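PDB 4AMM: DynE8 from Micromonospora chersina, which works as an iterative polyketide synthase in enediyne (dynemicin) biosynthesis, represented here by its acyltransferase domain, which probably loads acyl building blocks for chain extension. Local coordinates for residues Glu4-Gly9 / Asp37-Leu42. Sequence-based numbering, arbitrary orientation.
Sequences ELVVCG and DLAAGL
Leu42 sets its CB against the carbonyl oxygen of Val7, with CB and Val7 O 3.2 Å apart, a tight approach to a buried oxygen that finds no hydrogen-bond partner in the model. Leu42 CG has drawn off to 4.1 Å from Val7 O; it stands anti to its own carbonyl carbon (chi1 -73°), which sends the fork toward Val6 and Cys8. Leu42 CD1, still near Val7 O, goes to Val6 CG1 at 4.0 Å, the two side chains meeting at a slant; Leu42 CD2 comes within 4.4 Å of Cys8 CB. A turn earlier, Ala39 drops its methyl onto the strand, CB 3.5 Å from Leu5 O and also beside Val6 CG2. Helix 32-45 slants across strand 4-10, the outermost strand of a four-stranded antiparallel sheet, the axes of the two segments 43° apart and 7.3 Å at closest approach, consistent with the linker subdomain that lies between ketosynthase and acyltransferase core in polyketide synthases. Glu4, Val6 and Cys8 pair through their backbones with strand 52-58, while a water serves the other edge: it donates to Leu5 O and Ala39 O and accepts from Val7 N. At the start of the strand Glu4 lays CG over the Ala39 methyl (CG to CB 3.7 Å), and a bend at chi2 (57°) swings the carboxylate back. OE2 takes Leu5 N on its anti side, somewhat out of plane, and salt-bridges Arg401; OE1 is hydrogen-bonded to Thr36 OG1. Cutting Glu4 back to an alanine is likely to leave Arg401, Thr36 and Leu5 N without this carboxylate and open a gap beside the Ala39 methyl.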
loop_
_atom_site.group_PDB
_atom_site.type_symbol
_atom_site.label_atom_id
_atom_site.label_comp_id
_atom_site.label_asym_id
_atom_site.label_seq_id
_atom_site.Cartn_x
_atom_site.Cartn_y
_atom_site.Cartn_z
ATOM N N GLU A 4 -3.723 -19.991 -4.860
ATOM C CA GLU A 4 -3.947 -20.075 -6.284
ATOM C C GLU A 4 -4.833 -18.910 -6.686
ATOM O O GLU A 4 -5.678 -18.434 -5.906
ATOM C CB GLU A 4 -4.602 -21.412 -6.619
ATOM C CG GLU A 4 -4.609 -21.619 -8.120
ATOM C CD GLU A 4 -3.149 -21.528 -8.671
ATOM O OE1 GLU A 4 -2.373 -22.510 -8.559
ATOM O OE2 GLU A 4 -2.767 -20.406 -9.103
ATOM N N LEU A 5 -4.712 -18.456 -7.942
ATOM C CA LEU A 5 -5.547 -17.414 -8.501
ATOM C C LEU A 5 -6.517 -17.983 -9.475
ATOM O O LEU A 5 -6.090 -18.613 -10.471
ATOM C CB LEU A 5 -4.618 -16.437 -9.264
ATOM C CG LEU A 5 -5.346 -15.348 -10.078
ATOM C CD1 LEU A 5 -6.213 -14.434 -9.182
ATOM C CD2 LEU A 5 -4.234 -14.528 -10.809
ATOM N N VAL A 6 -7.818 -17.791 -9.255
ATOM C CA VAL A 6 -8.829 -18.347 -10.117
ATOM C C VAL A 6 -9.639 -17.218 -10.694
ATOM O O VAL A 6 -10.247 -16.413 -9.971
ATOM C CB VAL A 6 -9.806 -19.257 -9.337
ATOM C CG1 VAL A 6 -10.791 -19.801 -10.277
ATOM C CG2 VAL A 6 -8.972 -20.353 -8.694
ATOM N N VAL A 7 -9.515 -17.039 -12.043
ATOM C CA VAL A 7 -10.263 -16.000 -12.708
ATOM C C VAL A 7 -11.230 -16.575 -13.710
ATOM O O VAL A 7 -10.944 -17.637 -14.286
ATOM C CB VAL A 7 -9.336 -14.973 -13.426
ATOM C CG1 VAL A 7 -8.278 -14.379 -12.495
ATOM C CG2 VAL A 7 -8.629 -15.580 -14.713
ATOM N N CYS A 8 -12.293 -15.827 -13.972
ATOM C CA CYS A 8 -13.056 -16.112 -15.196
ATOM C C CYS A 8 -13.969 -14.972 -15.522
ATOM O O CYS A 8 -14.040 -13.995 -14.811
ATOM C CB CYS A 8 -13.767 -17.419 -15.144
ATOM S SG CYS A 8 -15.005 -17.350 -13.930
ATOM N N GLY A 9 -14.679 -15.118 -16.660
ATOM C CA GLY A 9 -15.554 -14.055 -17.031
ATOM C C GLY A 9 -16.519 -14.483 -18.117
ATOM O O GLY A 9 -16.474 -15.599 -18.583
ATOM N N ASP A 37 -4.372 -26.940 -12.475
ATOM C CA ASP A 37 -4.690 -27.103 -13.901
ATOM C C ASP A 37 -5.956 -26.402 -14.255
ATOM O O ASP A 37 -6.015 -25.707 -15.337
ATOM C CB ASP A 37 -4.808 -28.588 -14.279
ATOM C CG ASP A 37 -3.454 -29.242 -14.576
ATOM O OD1 ASP A 37 -2.475 -28.548 -14.980
ATOM O OD2 ASP A 37 -3.371 -30.495 -14.390
ATOM N N LEU A 38 -7.004 -26.458 -13.443
ATOM C CA LEU A 38 -8.213 -25.758 -13.784
ATOM C C LEU A 38 -7.925 -24.262 -13.802
ATOM O O LEU A 38 -8.365 -23.571 -14.774
ATOM C CB LEU A 38 -9.311 -26.067 -12.742
ATOM C CG LEU A 38 -10.600 -25.261 -12.839
ATOM C CD1 LEU A 38 -11.299 -25.551 -14.138
ATOM C CD2 LEU A 38 -11.539 -25.629 -11.645
ATOM N N ALA A 39 -7.231 -23.717 -12.811
ATOM C CA ALA A 39 -6.976 -22.261 -12.684
ATOM C C ALA A 39 -6.088 -21.841 -13.889
ATOM O O ALA A 39 -6.337 -20.739 -14.469
ATOM C CB ALA A 39 -6.272 -22.008 -11.364
ATOM N N ALA A 40 -5.103 -22.614 -14.255
ATOM C CA ALA A 40 -4.210 -22.177 -15.374
ATOM C C ALA A 40 -5.048 -22.179 -16.631
ATOM O O ALA A 40 -4.860 -21.286 -17.503
ATOM C CB ALA A 40 -3.046 -23.082 -15.484
ATOM N N GLY A 41 -5.925 -23.162 -16.826
ATOM C CA GLY A 41 -6.779 -23.201 -18.020
ATOM C C GLY A 41 -7.718 -22.077 -18.053
ATOM O O GLY A 41 -7.945 -21.445 -19.153
ATOM N N LEU A 42 -8.357 -21.691 -16.944
ATOM C CA LEU A 42 -9.269 -20.565 -16.923
ATOM C C LEU A 42 -8.541 -19.292 -17.249
ATOM O O LEU A 42 -9.118 -18.426 -17.944
ATOM C CB LEU A 42 -9.952 -20.475 -15.498
ATOM C CG LEU A 42 -10.983 -21.604 -15.306
ATOM C CD1 LEU A 42 -11.372 -21.567 -13.763
ATOM C CD2 LEU A 42 -12.199 -21.355 -16.134
HETATM O O HOH W 1 -7.278 -18.499 -13.110
#